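Local coordinates for putative primosome component (Streptococcus pyogenes serotype M3, PDB 2QGZ), which is a putative primosome component that probably loads the replicative helicase onto DNA, using an ATP-binding domain of the P-loop NTPase class, at residues P216-D221 with Q242-E247; L187-F192 with E235-I240; Y257-L262 with A289-L294; L141-Q146 with P250-S255. One frame throughout, in Å; residues are numbered along the deposited sequence.

Contact 1. Residues P216-D221 with Q242-E247; sequences PVLILD and QYRMLE
Arg244, on helix 237-247, sends its side chain across to Leu218 on strand 217-221, and the two side chains meet at about a right angle. The apolar part rests on Leu218, which sets its CB over the centre of one face of the guanidinium, 3.5 Å from Arg244 CZ. Its CD2 methyl reaches back along the arginine and lies 3.7 Å from Arg244 CD, so the leucine packs against both the flat head and the last methylene. The arginine chain is extended through chi2, and the bend at chi3 (76°) brings the guanidinium face against Leu218 CB.

No hydrogen bond crosses between the segments. Pro216 O approaches the edge of the guanidinium near its plane, 3.5 Å from Arg244 NH2, without bonding. Leu218 N is 3.3 Å from Arg244 NH2, but both are donors and no bond joins them. The hydrogen bonds go elsewhere: NE to Thr251 OG1, NH2 to Pro250 O, and NH1 to the carbonyls of Lys213 and Val215.

A buried guanidinium is thus gripped at all three nitrogens, mostly by backbone carbonyls, while a leucine lies on one face. The four bonds fix its rotation, and the partial negative charge of the carbonyl oxygens probably stabilises the cation away from water.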
loop_
_atom_site.group_PDB
_atom_site.type_symbol
_atom_site.label_atom_id
_atom_site.label_comp_id
_atom_site.label_asym_id
_atom_site.label_seq_id
_atom_site.Cartn_x
_atom_site.Cartn_y
_atom_site.Cartn_z
ATOM N N PRO A 216 7.347 0.711 9.298
ATOM C CA PRO A 216 6.333 -0.126 9.952
ATOM C C PRO A 216 5.215 -0.629 9.046
ATOM O O PRO A 216 4.812 -1.787 9.134
ATOM C CB PRO A 216 5.810 0.780 11.059
ATOM C CG PRO A 216 7.020 1.597 11.408
ATOM C CD PRO A 216 7.557 1.962 10.051
ATOM N N VAL A 217 4.706 0.249 8.193
ATOM C CA VAL A 217 3.628 -0.095 7.278
ATOM C C VAL A 217 3.953 0.538 5.939
ATOM O O VAL A 217 4.194 1.738 5.858
ATOM C CB VAL A 217 2.278 0.459 7.758
ATOM C CG1 VAL A 217 1.207 0.142 6.748
ATOM C CG2 VAL A 217 1.918 -0.136 9.092
ATOM N N LEU A 218 3.944 -0.276 4.893
ATOM C CA LEU A 218 4.275 0.185 3.555
ATOM C C LEU A 218 3.123 -0.049 2.581
ATOM O O LEU A 218 2.540 -1.145 2.540
ATOM C CB LEU A 218 5.529 -0.546 3.067
ATOM C CG LEU A 218 5.976 -0.233 1.640
ATOM C CD1 LEU A 218 6.402 1.234 1.533
ATOM C CD2 LEU A 218 7.129 -1.152 1.264
ATOM N N ILE A 219 2.799 0.982 1.806
ATOM C CA ILE A 219 1.733 0.903 0.823
ATOM C C ILE A 219 2.372 1.038 -0.559
ATOM O O ILE A 219 2.979 2.066 -0.860
ATOM C CB ILE A 219 0.723 2.072 0.972
ATOM C CG1 ILE A 219 0.197 2.172 2.412
ATOM C CG2 ILE A 219 -0.400 1.915 -0.052
ATOM C CD1 ILE A 219 -0.590 0.986 2.886
ATOM N N LEU A 220 2.242 0.015 -1.395
ATOM C CA LEU A 220 2.797 0.067 -2.749
ATOM C C LEU A 220 1.651 0.354 -3.734
ATOM O O LEU A 220 0.967 -0.565 -4.188
ATOM C CB LEU A 220 3.482 -1.266 -3.090
ATOM C CG LEU A 220 4.622 -1.647 -2.143
ATOM C CD1 LEU A 220 5.130 -3.024 -2.480
ATOM C CD2 LEU A 220 5.751 -0.640 -2.248
ATOM N N ASP A 221 1.445 1.633 -4.048
ATOM C CA ASP A 221 0.375 2.058 -4.949
ATOM C C ASP A 221 0.550 1.615 -6.402
ATOM O O ASP A 221 1.631 1.696 -6.974
ATOM C CB ASP A 221 0.198 3.574 -4.880
ATOM C CG ASP A 221 -0.881 4.078 -5.821
ATOM O OD1 ASP A 221 -2.026 3.581 -5.755
ATOM O OD2 ASP A 221 -0.582 4.987 -6.626
ATOM N N GLN A 242 10.770 -9.691 0.143
ATOM C CA GLN A 242 11.428 -10.779 0.867
ATOM C C GLN A 242 11.796 -10.328 2.275
ATOM O O GLN A 242 11.516 -11.010 3.253
ATOM C CB GLN A 242 12.693 -11.198 0.129
ATOM C CG GLN A 242 13.493 -12.248 0.829
ATOM C CD GLN A 242 14.701 -12.666 0.017
ATOM O OE1 GLN A 242 15.151 -13.806 0.096
ATOM N NE2 GLN A 242 15.241 -11.739 -0.755
ATOM N N TYR A 243 12.421 -9.164 2.373
ATOM C CA TYR A 243 12.817 -8.626 3.658
ATOM C C TYR A 243 11.627 -8.330 4.570
ATOM O O TYR A 243 11.708 -8.542 5.783
ATOM C CB TYR A 243 13.639 -7.358 3.448
ATOM C CG TYR A 243 13.905 -6.581 4.709
ATOM C CD1 TYR A 243 13.034 -5.575 5.125
ATOM C CD2 TYR A 243 15.037 -6.840 5.484
ATOM C CE1 TYR A 243 13.284 -4.839 6.283
ATOM C CE2 TYR A 243 15.307 -6.111 6.641
ATOM C CZ TYR A 243 14.424 -5.112 7.038
ATOM O OH TYR A 243 14.669 -4.399 8.190
ATOM N N ARG A 244 10.524 -7.838 4.004
ATOM C CA ARG A 244 9.367 -7.540 4.832
ATOM C C ARG A 244 8.681 -8.833 5.273
ATOM O O ARG A 244 8.062 -8.877 6.338
ATOM C CB ARG A 244 8.407 -6.578 4.107
ATOM C CG ARG A 244 8.996 -5.168 3.950
ATOM C CD ARG A 244 8.037 -4.177 3.266
ATOM N NE ARG A 244 6.975 -3.730 4.162
ATOM C CZ ARG A 244 7.135 -2.855 5.151
ATOM N NH1 ARG A 244 8.319 -2.311 5.385
ATOM N NH2 ARG A 244 6.110 -2.531 5.923
ATOM N N MET A 245 8.815 -9.893 4.481
ATOM C CA MET A 245 8.234 -11.180 4.870
ATOM C C MET A 245 8.960 -11.678 6.124
ATOM O O MET A 245 8.330 -12.018 7.126
ATOM C CB MET A 245 8.373 -12.223 3.746
ATOM C CG MET A 245 7.128 -12.365 2.864
ATOM S SD MET A 245 7.284 -13.515 1.466
ATOM C CE MET A 245 7.192 -15.067 2.336
ATOM N N LEU A 246 10.289 -11.699 6.071
ATOM C CA LEU A 246 11.095 -12.151 7.203
ATOM C C LEU A 246 10.928 -11.257 8.420
ATOM O O LEU A 246 10.866 -11.738 9.541
ATOM C CB LEU A 246 12.578 -12.197 6.826
ATOM C CG LEU A 246 13.058 -13.368 5.979
ATOM C CD1 LEU A 246 14.435 -13.055 5.415
ATOM C CD2 LEU A 246 13.101 -14.623 6.832
ATOM N N GLU A 247 10.855 -9.952 8.194
ATOM C CA GLU A 247 10.711 -8.992 9.280
ATOM C C GLU A 247 9.271 -8.830 9.788
ATOM O O GLU A 247 9.023 -8.063 10.715
ATOM C CB GLU A 247 11.244 -7.631 8.826
ATOM C CG GLU A 247 12.759 -7.493 8.822
ATOM C CD GLU A 247 13.270 -6.937 10.134
ATOM O OE1 GLU A 247 12.525 -6.140 10.757
ATOM O OE2 GLU A 247 14.407 -7.273 10.539
#

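Contact 2. Residues L187-F192 with E235-I240; sequences LHFPSF and EVLQVI
Phe189 and Phe192, one helical turn apart at the start of helix 189-197, point their rings at helix 237-247 and the residue just before it. The first shell is wholly apolar. Phe189 touches Leu237, with CE1 3.8 Å from Leu237 CG, and the two side chains cross at about a right angle. Phe192 uses the CE2-CZ end of its ring: CE2 lies 3.9 Å from Val236 CG1, and Ile240 CD1, arriving from the opposite direction, is 4.1 Å from both Phe192 CE2 and CZ.

The spacing of three residues puts both rings on one flank; with CG anti to the backbone N (chi1 -166° and 174°) each extends toward helix 237-247. Within the same segment, Leu187 CD1 lies 3.5 Å above the Phe192 ring plane, toward the rim. Further out, His188 at the N-cap position is bonded through ND1 to Ser191 OG, and its carbonyl accepts from Phe192 N. Leu220 of strand 217-221 touches both Leu187 and Leu237 and so links the two sides.

A helix following directly on a strand of a parallel sheet, packed through its first turn against the start of another helix, fits the alpha/beta fold of P-loop NTPases.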
loop_
_atom_site.group_PDB
_atom_site.type_symbol
_atom_site.label_atom_id
_atom_site.label_comp_id
_atom_site.label_asym_id
_atom_site.label_seq_id
_atom_site.Cartn_x
_atom_site.Cartn_y
_atom_site.Cartn_z
ATOM N N LEU A 187 3.780 4.810 -1.394
ATOM C CA LEU A 187 4.694 4.898 -2.515
ATOM C C LEU A 187 4.061 4.560 -3.859
ATOM O O LEU A 187 3.389 3.542 -3.997
ATOM C CB LEU A 187 5.873 3.970 -2.221
ATOM C CG LEU A 187 6.917 3.609 -3.269
ATOM C CD1 LEU A 187 8.207 3.226 -2.561
ATOM C CD2 LEU A 187 6.412 2.463 -4.145
ATOM N N HIS A 188 4.267 5.421 -4.850
ATOM C CA HIS A 188 3.726 5.168 -6.181
ATOM C C HIS A 188 4.763 4.300 -6.889
ATOM O O HIS A 188 5.760 4.811 -7.397
ATOM C CB HIS A 188 3.522 6.479 -6.940
ATOM C CG HIS A 188 2.796 6.312 -8.238
ATOM N ND1 HIS A 188 3.363 6.624 -9.455
ATOM C CD2 HIS A 188 1.550 5.852 -8.508
ATOM C CE1 HIS A 188 2.495 6.363 -10.420
ATOM N NE2 HIS A 188 1.388 5.894 -9.871
ATOM N N PHE A 189 4.518 2.992 -6.918
ATOM C CA PHE A 189 5.453 2.039 -7.513
ATOM C C PHE A 189 6.028 2.376 -8.893
ATOM O O PHE A 189 7.250 2.409 -9.063
ATOM C CB PHE A 189 4.846 0.631 -7.560
ATOM C CG PHE A 189 5.858 -0.432 -7.853
ATOM C CD1 PHE A 189 6.847 -0.738 -6.923
ATOM C CD2 PHE A 189 5.873 -1.081 -9.087
ATOM C CE1 PHE A 189 7.839 -1.669 -7.218
ATOM C CE2 PHE A 189 6.862 -2.018 -9.392
ATOM C CZ PHE A 189 7.845 -2.310 -8.459
ATOM N N PRO A 190 5.167 2.609 -9.900
ATOM C CA PRO A 190 5.679 2.935 -11.240
ATOM C C PRO A 190 6.763 4.027 -11.241
ATOM O O PRO A 190 7.713 3.958 -12.022
ATOM C CB PRO A 190 4.423 3.357 -11.991
ATOM C CG PRO A 190 3.372 2.472 -11.379
ATOM C CD PRO A 190 3.694 2.557 -9.899
ATOM N N SER A 191 6.628 5.024 -10.367
ATOM C CA SER A 191 7.609 6.107 -10.287
ATOM C C SER A 191 8.846 5.698 -9.499
ATOM O O SER A 191 9.952 6.135 -9.801
ATOM C CB SER A 191 6.994 7.347 -9.640
ATOM O OG SER A 191 5.903 7.817 -10.406
ATOM N N PHE A 192 8.652 4.871 -8.480
ATOM C CA PHE A 192 9.757 4.398 -7.659
ATOM C C PHE A 192 10.653 3.492 -8.504
ATOM O O PHE A 192 11.874 3.594 -8.454
ATOM C CB PHE A 192 9.209 3.621 -6.463
ATOM C CG PHE A 192 10.260 2.956 -5.625
ATOM C CD1 PHE A 192 10.986 3.683 -4.691
ATOM C CD2 PHE A 192 10.505 1.590 -5.755
ATOM C CE1 PHE A 192 11.942 3.058 -3.888
ATOM C CE2 PHE A 192 11.459 0.950 -4.962
ATOM C CZ PHE A 192 12.179 1.685 -4.024
ATOM N N GLU A 235 14.598 -7.661 -8.754
ATOM C CA GLU A 235 15.768 -7.417 -7.929
ATOM C C GLU A 235 15.519 -6.388 -6.830
ATOM O O GLU A 235 16.181 -6.408 -5.800
ATOM C CB GLU A 235 16.936 -6.971 -8.806
ATOM N N VAL A 236 14.576 -5.481 -7.042
ATOM C CA VAL A 236 14.286 -4.471 -6.027
ATOM C C VAL A 236 13.011 -4.821 -5.269
ATOM O O VAL A 236 13.017 -4.930 -4.044
ATOM C CB VAL A 236 14.119 -3.076 -6.653
ATOM C CG1 VAL A 236 13.949 -2.040 -5.562
ATOM C CG2 VAL A 236 15.324 -2.748 -7.524
ATOM N N LEU A 237 11.919 -5.003 -6.002
ATOM C CA LEU A 237 10.643 -5.341 -5.388
ATOM C C LEU A 237 10.760 -6.683 -4.674
ATOM O O LEU A 237 10.322 -6.838 -3.535
ATOM C CB LEU A 237 9.554 -5.417 -6.459
ATOM C CG LEU A 237 8.074 -5.246 -6.096
ATOM C CD1 LEU A 237 7.320 -6.500 -6.480
ATOM C CD2 LEU A 237 7.908 -4.932 -4.619
ATOM N N GLN A 238 11.373 -7.648 -5.351
ATOM C CA GLN A 238 11.544 -8.989 -4.809
ATOM C C GLN A 238 12.298 -8.964 -3.483
ATOM O O GLN A 238 11.915 -9.643 -2.533
ATOM C CB GLN A 238 12.281 -9.860 -5.833
ATOM C CG GLN A 238 12.072 -11.360 -5.668
ATOM C CD GLN A 238 12.845 -11.942 -4.504
ATOM O OE1 GLN A 238 12.365 -12.841 -3.810
ATOM N NE2 GLN A 238 14.053 -11.436 -4.288
ATOM N N VAL A 239 13.356 -8.167 -3.404
ATOM C CA VAL A 239 14.141 -8.103 -2.179
ATOM C C VAL A 239 13.408 -7.359 -1.069
ATOM O O VAL A 239 13.447 -7.773 0.087
ATOM C CB VAL A 239 15.512 -7.436 -2.426
ATOM C CG1 VAL A 239 16.392 -7.550 -1.171
ATOM C CG2 VAL A 239 16.199 -8.113 -3.593
ATOM N N ILE A 240 12.746 -6.259 -1.421
ATOM C CA ILE A 240 12.001 -5.496 -0.436
ATOM C C ILE A 240 10.915 -6.389 0.150
ATOM O O ILE A 240 10.750 -6.454 1.361
ATOM C CB ILE A 240 11.342 -4.236 -1.064
ATOM C CG1 ILE A 240 12.403 -3.158 -1.309
ATOM C CG2 ILE A 240 10.238 -3.695 -0.149
ATOM C CD1 ILE A 240 11.860 -1.939 -2.028
#

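Contact 3. Residues Y257-L262 with A289-L294; sequences YSFADL and AREFHL
Glu291 reaches from strand 289-293 to the first turn of helix 259-263 and runs outward along Phe259 in the opposite direction to it. Its CB sits over one face of the phenyl ring, a CH-pi contact 4.0 Å from the centroid, with Phe259 CE2 the nearest ring atom. With CG anti to the backbone N (chi1 -159°) and the chain extended beyond it, CG runs on above the ring rim, 4.0 Å from Phe259 CD2. The carboxylate stacks on the ring at 22° between planes, and OE2 lies 3.6 Å from Phe259 CD2. OE1 accepts from Phe259 N at 2.6 Å, a straight bond (165°) whose short length is doubtful because OE1 is crowded in the model; it also receives a hydrogen bond from water 1, which accepts from Ala260 N. Ala289 O meets the ring edge, and Met282 and Val285 of helix 281-288 also pack on Phe259.

Ser258 is the N-cap, its OG accepting weakly from Asp261 N. The glutamate therefore brings a second acceptor to the helix start, where its negative charge would probably interact favourably with the helix dipole.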
loop_
_atom_site.group_PDB
_atom_site.type_symbol
_atom_site.label_atom_id
_atom_site.label_comp_id
_atom_site.label_asym_id
_atom_site.label_seq_id
_atom_site.Cartn_x
_atom_site.Cartn_y
_atom_site.Cartn_z
ATOM N N TYR A 257 -5.161 -4.868 -11.562
ATOM C CA TYR A 257 -5.297 -6.301 -11.795
ATOM C C TYR A 257 -5.409 -7.118 -10.518
ATOM O O TYR A 257 -4.843 -6.763 -9.488
ATOM C CB TYR A 257 -4.082 -6.825 -12.572
ATOM C CG TYR A 257 -3.675 -5.981 -13.758
ATOM C CD1 TYR A 257 -4.449 -5.952 -14.926
ATOM C CD2 TYR A 257 -2.523 -5.194 -13.711
ATOM C CE1 TYR A 257 -4.080 -5.157 -16.013
ATOM C CE2 TYR A 257 -2.149 -4.395 -14.790
ATOM C CZ TYR A 257 -2.930 -4.381 -15.935
ATOM O OH TYR A 257 -2.564 -3.580 -16.992
ATOM N N SER A 258 -6.127 -8.232 -10.607
ATOM C CA SER A 258 -6.290 -9.149 -9.486
ATOM C C SER A 258 -4.992 -9.950 -9.433
ATOM O O SER A 258 -4.118 -9.757 -10.279
ATOM C CB SER A 258 -7.448 -10.104 -9.754
ATOM O OG SER A 258 -7.150 -10.949 -10.858
ATOM N N PHE A 259 -4.865 -10.844 -8.455
ATOM C CA PHE A 259 -3.661 -11.661 -8.340
ATOM C C PHE A 259 -3.375 -12.374 -9.650
ATOM O O PHE A 259 -2.329 -12.168 -10.271
ATOM C CB PHE A 259 -3.810 -12.714 -7.242
ATOM C CG PHE A 259 -3.569 -12.193 -5.858
ATOM C CD1 PHE A 259 -2.753 -11.081 -5.646
ATOM C CD2 PHE A 259 -4.121 -12.839 -4.760
ATOM C CE1 PHE A 259 -2.493 -10.626 -4.361
ATOM C CE2 PHE A 259 -3.868 -12.393 -3.472
ATOM C CZ PHE A 259 -3.051 -11.284 -3.273
ATOM N N ALA A 260 -4.325 -13.206 -10.068
ATOM C CA ALA A 260 -4.205 -13.987 -11.290
ATOM C C ALA A 260 -3.881 -13.153 -12.523
ATOM O O ALA A 260 -3.059 -13.555 -13.340
ATOM C CB ALA A 260 -5.483 -14.777 -11.516
ATOM N N ASP A 261 -4.528 -11.999 -12.657
ATOM C CA ASP A 261 -4.292 -11.121 -13.802
ATOM C C ASP A 261 -2.942 -10.415 -13.717
ATOM O O ASP A 261 -2.319 -10.129 -14.742
ATOM C CB ASP A 261 -5.400 -10.061 -13.913
ATOM C CG ASP A 261 -6.586 -10.522 -14.761
ATOM O OD1 ASP A 261 -7.279 -11.494 -14.375
ATOM O OD2 ASP A 261 -6.826 -9.898 -15.821
ATOM N N LEU A 262 -2.496 -10.119 -12.499
ATOM C CA LEU A 262 -1.219 -9.437 -12.320
ATOM C C LEU A 262 -0.082 -10.353 -12.733
ATOM O O LEU A 262 0.866 -9.928 -13.390
ATOM C CB LEU A 262 -1.020 -9.018 -10.862
ATOM C CG LEU A 262 0.344 -8.373 -10.596
ATOM C CD1 LEU A 262 0.500 -7.132 -11.469
ATOM C CD2 LEU A 262 0.487 -8.033 -9.121
ATOM N N ALA A 289 -0.400 -10.061 1.540
ATOM C CA ALA A 289 -1.706 -9.399 1.534
ATOM C C ALA A 289 -2.889 -10.210 1.013
ATOM O O ALA A 289 -2.736 -11.095 0.177
ATOM C CB ALA A 289 -1.599 -8.100 0.755
ATOM N N ARG A 290 -4.074 -9.889 1.517
ATOM C CA ARG A 290 -5.295 -10.567 1.102
ATOM C C ARG A 290 -5.939 -9.746 -0.009
ATOM O O ARG A 290 -6.027 -8.527 0.085
ATOM C CB ARG A 290 -6.241 -10.717 2.295
ATOM C CG ARG A 290 -5.743 -11.714 3.349
ATOM C CD ARG A 290 -5.860 -13.163 2.835
ATOM N NE ARG A 290 -5.105 -14.136 3.631
ATOM C CZ ARG A 290 -3.777 -14.267 3.606
ATOM N NH1 ARG A 290 -3.040 -13.487 2.822
ATOM N NH2 ARG A 290 -3.183 -15.186 4.359
ATOM N N GLU A 291 -6.380 -10.422 -1.061
ATOM C CA GLU A 291 -6.987 -9.770 -2.222
ATOM C C GLU A 291 -8.401 -9.262 -1.960
ATOM O O GLU A 291 -9.217 -9.978 -1.395
ATOM C CB GLU A 291 -7.014 -10.762 -3.379
ATOM C CG GLU A 291 -7.124 -10.170 -4.764
ATOM C CD GLU A 291 -7.252 -11.253 -5.837
ATOM O OE1 GLU A 291 -6.992 -10.953 -7.024
ATOM O OE2 GLU A 291 -7.619 -12.402 -5.494
ATOM N N PHE A 292 -8.681 -8.025 -2.367
ATOM C CA PHE A 292 -10.010 -7.419 -2.198
ATOM C C PHE A 292 -10.381 -6.681 -3.476
ATOM O O PHE A 292 -9.629 -5.825 -3.940
ATOM C CB PHE A 292 -10.036 -6.395 -1.052
ATOM C CG PHE A 292 -10.253 -6.989 0.314
ATOM C CD1 PHE A 292 -9.249 -7.711 0.951
ATOM C CD2 PHE A 292 -11.457 -6.800 0.976
ATOM C CE1 PHE A 292 -9.445 -8.236 2.234
ATOM C CE2 PHE A 292 -11.662 -7.319 2.253
ATOM C CZ PHE A 292 -10.655 -8.038 2.883
ATOM N N HIS A 293 -11.529 -7.015 -4.055
ATOM C CA HIS A 293 -11.974 -6.331 -5.260
ATOM C C HIS A 293 -12.806 -5.137 -4.808
ATOM O O HIS A 293 -13.777 -5.285 -4.057
ATOM C CB HIS A 293 -12.827 -7.247 -6.143
ATOM C CG HIS A 293 -13.109 -6.681 -7.502
ATOM N ND1 HIS A 293 -14.030 -7.232 -8.366
ATOM C CD2 HIS A 293 -12.575 -5.617 -8.151
ATOM C CE1 HIS A 293 -14.054 -6.533 -9.488
ATOM N NE2 HIS A 293 -13.180 -5.547 -9.383
ATOM N N LEU A 294 -12.411 -3.952 -5.256
ATOM C CA LEU A 294 -13.108 -2.731 -4.892
ATOM C C LEU A 294 -13.864 -2.165 -6.092
ATOM O O LEU A 294 -13.330 -2.091 -7.197
ATOM C CB LEU A 294 -12.102 -1.699 -4.385
ATOM C CG LEU A 294 -12.690 -0.517 -3.619
ATOM C CD1 LEU A 294 -13.172 -1.013 -2.264
ATOM C CD2 LEU A 294 -11.634 0.573 -3.431
HETATM O O HOH W 1 -6.687 -13.555 -8.862
#

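Contact 4. Residues L141-Q146 with P250-S255; sequences LDFVEQ and PTFFTS
Helix 131-146 lies against the parallel sheet of the P-loop NTPase-type domain, and its inward-facing Phe143 meets the start of strand 251-255. The central feature is a T-shaped (edge-to-face) aromatic pair. Phe252 presents its edge, led by CZ, to the face of Phe143. Phe252 CZ stands 3.4 Å above that plane, over the ring centre. The planes are at 80°, and the ring centroids lie 4.8 Å apart. Phe143 holds CG anti to its own amide nitrogen (chi1 -173°), which carries the ring away from the helix to meet Phe252 approaching from the opposite direction. Pro250 completes the contact from the side: Pro250 CB lies at the edge of the ring, 3.5 Å from Phe143 CZ, so one phenyl group is touched on a face and at its rim.

Leu176 and Met172 of helix 165-179 pack on Phe143 and Phe252 respectively. All three touching residues are buried and no polar bond joins the segments; the contact rests on dispersion and on the weak electrostatic attraction between a C-H edge and a pi face.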
loop_
_atom_site.group_PDB
_atom_site.type_symbol
_atom_site.label_atom_id
_atom_site.label_comp_id
_atom_site.label_asym_id
_atom_site.label_seq_id
_atom_site.Cartn_x
_atom_site.Cartn_y
_atom_site.Cartn_z
ATOM N N LEU A 141 -10.459 -1.132 9.131
ATOM C CA LEU A 141 -10.698 -0.788 10.529
ATOM C C LEU A 141 -10.156 -1.864 11.464
ATOM O O LEU A 141 -9.687 -1.558 12.557
ATOM C CB LEU A 141 -12.192 -0.574 10.795
ATOM C CG LEU A 141 -12.835 0.595 10.052
ATOM C CD1 LEU A 141 -14.276 0.755 10.520
ATOM C CD2 LEU A 141 -12.043 1.870 10.307
ATOM N N ASP A 142 -10.228 -3.122 11.040
ATOM C CA ASP A 142 -9.703 -4.212 11.855
ATOM C C ASP A 142 -8.195 -4.081 11.962
ATOM O O ASP A 142 -7.615 -4.317 13.023
ATOM C CB ASP A 142 -10.022 -5.574 11.242
ATOM C CG ASP A 142 -11.492 -5.930 11.341
ATOM O OD1 ASP A 142 -12.136 -5.540 12.352
ATOM O OD2 ASP A 142 -11.992 -6.613 10.413
ATOM N N PHE A 143 -7.564 -3.704 10.856
ATOM C CA PHE A 143 -6.120 -3.561 10.830
ATOM C C PHE A 143 -5.656 -2.499 11.815
ATOM O O PHE A 143 -4.752 -2.734 12.611
ATOM C CB PHE A 143 -5.628 -3.186 9.433
ATOM C CG PHE A 143 -4.131 -3.187 9.319
ATOM C CD1 PHE A 143 -3.450 -4.347 8.969
ATOM C CD2 PHE A 143 -3.397 -2.041 9.631
ATOM C CE1 PHE A 143 -2.056 -4.370 8.937
ATOM C CE2 PHE A 143 -2.010 -2.050 9.601
ATOM C CZ PHE A 143 -1.333 -3.222 9.253
ATOM N N VAL A 144 -6.267 -1.324 11.749
ATOM C CA VAL A 144 -5.906 -0.238 12.648
ATOM C C VAL A 144 -6.156 -0.635 14.104
ATOM O O VAL A 144 -5.310 -0.435 14.969
ATOM C CB VAL A 144 -6.717 1.035 12.331
ATOM C CG1 VAL A 144 -6.495 2.083 13.407
ATOM C CG2 VAL A 144 -6.311 1.580 10.981
ATOM N N GLU A 145 -7.320 -1.212 14.359
ATOM C CA GLU A 145 -7.705 -1.616 15.702
ATOM C C GLU A 145 -6.792 -2.706 16.287
ATOM O O GLU A 145 -6.442 -2.671 17.469
ATOM C CB GLU A 145 -9.162 -2.091 15.668
ATOM C CG GLU A 145 -9.884 -2.081 16.993
ATOM C CD GLU A 145 -11.341 -2.531 16.878
ATOM O OE1 GLU A 145 -12.013 -2.629 17.926
ATOM O OE2 GLU A 145 -11.815 -2.788 15.748
ATOM N N GLN A 146 -6.393 -3.659 15.447
ATOM C CA GLN A 146 -5.545 -4.768 15.876
ATOM C C GLN A 146 -4.028 -4.555 15.754
ATOM O O GLN A 146 -3.255 -5.454 16.063
ATOM C CB GLN A 146 -5.952 -6.028 15.108
ATOM C CG GLN A 146 -7.371 -6.464 15.397
ATOM C CD GLN A 146 -7.937 -7.416 14.354
ATOM O OE1 GLN A 146 -9.133 -7.710 14.363
ATOM N NE2 GLN A 146 -7.087 -7.897 13.449
ATOM N N PRO A 250 3.810 -5.393 7.864
ATOM C CA PRO A 250 2.577 -5.260 7.078
ATOM C C PRO A 250 2.824 -4.517 5.770
ATOM O O PRO A 250 3.389 -3.424 5.764
ATOM C CB PRO A 250 1.657 -4.476 8.007
ATOM C CG PRO A 250 2.159 -4.840 9.381
ATOM C CD PRO A 250 3.645 -4.786 9.197
ATOM N N THR A 251 2.374 -5.099 4.665
ATOM C CA THR A 251 2.579 -4.503 3.356
ATOM C C THR A 251 1.279 -4.516 2.572
ATOM O O THR A 251 0.617 -5.548 2.473
ATOM C CB THR A 251 3.649 -5.296 2.606
ATOM O OG1 THR A 251 4.807 -5.410 3.446
ATOM C CG2 THR A 251 4.023 -4.613 1.297
ATOM N N PHE A 252 0.904 -3.361 2.034
ATOM C CA PHE A 252 -0.327 -3.248 1.261
ATOM C C PHE A 252 -0.010 -2.946 -0.202
ATOM O O PHE A 252 1.110 -2.578 -0.530
ATOM C CB PHE A 252 -1.206 -2.126 1.818
ATOM C CG PHE A 252 -1.648 -2.339 3.238
ATOM C CD1 PHE A 252 -0.723 -2.358 4.278
ATOM C CD2 PHE A 252 -2.999 -2.511 3.538
ATOM C CE1 PHE A 252 -1.139 -2.545 5.602
ATOM C CE2 PHE A 252 -3.425 -2.699 4.856
ATOM C CZ PHE A 252 -2.496 -2.716 5.891
ATOM N N PHE A 253 -0.999 -3.109 -1.075
ATOM C CA PHE A 253 -0.830 -2.834 -2.498
ATOM C C PHE A 253 -2.158 -2.379 -3.089
ATOM O O PHE A 253 -3.215 -2.622 -2.516
ATOM C CB PHE A 253 -0.429 -4.093 -3.287
ATOM C CG PHE A 253 0.690 -4.888 -2.687
ATOM C CD1 PHE A 253 0.459 -5.739 -1.607
ATOM C CD2 PHE A 253 1.973 -4.831 -3.243
ATOM C CE1 PHE A 253 1.489 -6.533 -1.086
ATOM C CE2 PHE A 253 3.019 -5.621 -2.731
ATOM C CZ PHE A 253 2.773 -6.476 -1.649
ATOM N N THR A 254 -2.095 -1.719 -4.236
ATOM C CA THR A 254 -3.298 -1.325 -4.968
ATOM C C THR A 254 -2.930 -1.698 -6.404
ATOM O O THR A 254 -1.756 -1.656 -6.784
ATOM C CB THR A 254 -3.594 0.187 -4.926
ATOM O OG1 THR A 254 -2.547 0.889 -5.585
ATOM C CG2 THR A 254 -3.717 0.687 -3.495
ATOM N N SER A 255 -3.912 -2.056 -7.212
ATOM C CA SER A 255 -3.604 -2.441 -8.579
ATOM C C SER A 255 -4.857 -2.448 -9.453
ATOM O O SER A 255 -5.977 -2.428 -8.946
ATOM C CB SER A 255 -2.961 -3.838 -8.565
ATOM O OG SER A 255 -2.644 -4.289 -9.868
#

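How the contacts relate
From the N terminus, helix 131-146 opens the longest loop, which contact 4 closes at strand 251-255. Contacts 1 and 2 fall within it and cross: contact 2 closes the loop from 192 to 235, contact 1 that from 221 to 242. Contact 1 ties helix 237-247 to strand 217-221; contact 2 ties it to helix 189-197, which follows strand 184-188. Contact 1 also adjoins contact 4, since strands 217-221 and 251-255 are hydrogen-bonded neighbours. Contact 3 follows in series, closing the loop from 262 to 289 and tying helix 259-263 to edge strand 289-293; Ala289 packs on Thr251 and Phe253 of contact 4. Contacts 2 and 4 lie on opposite sides of the chain's centre.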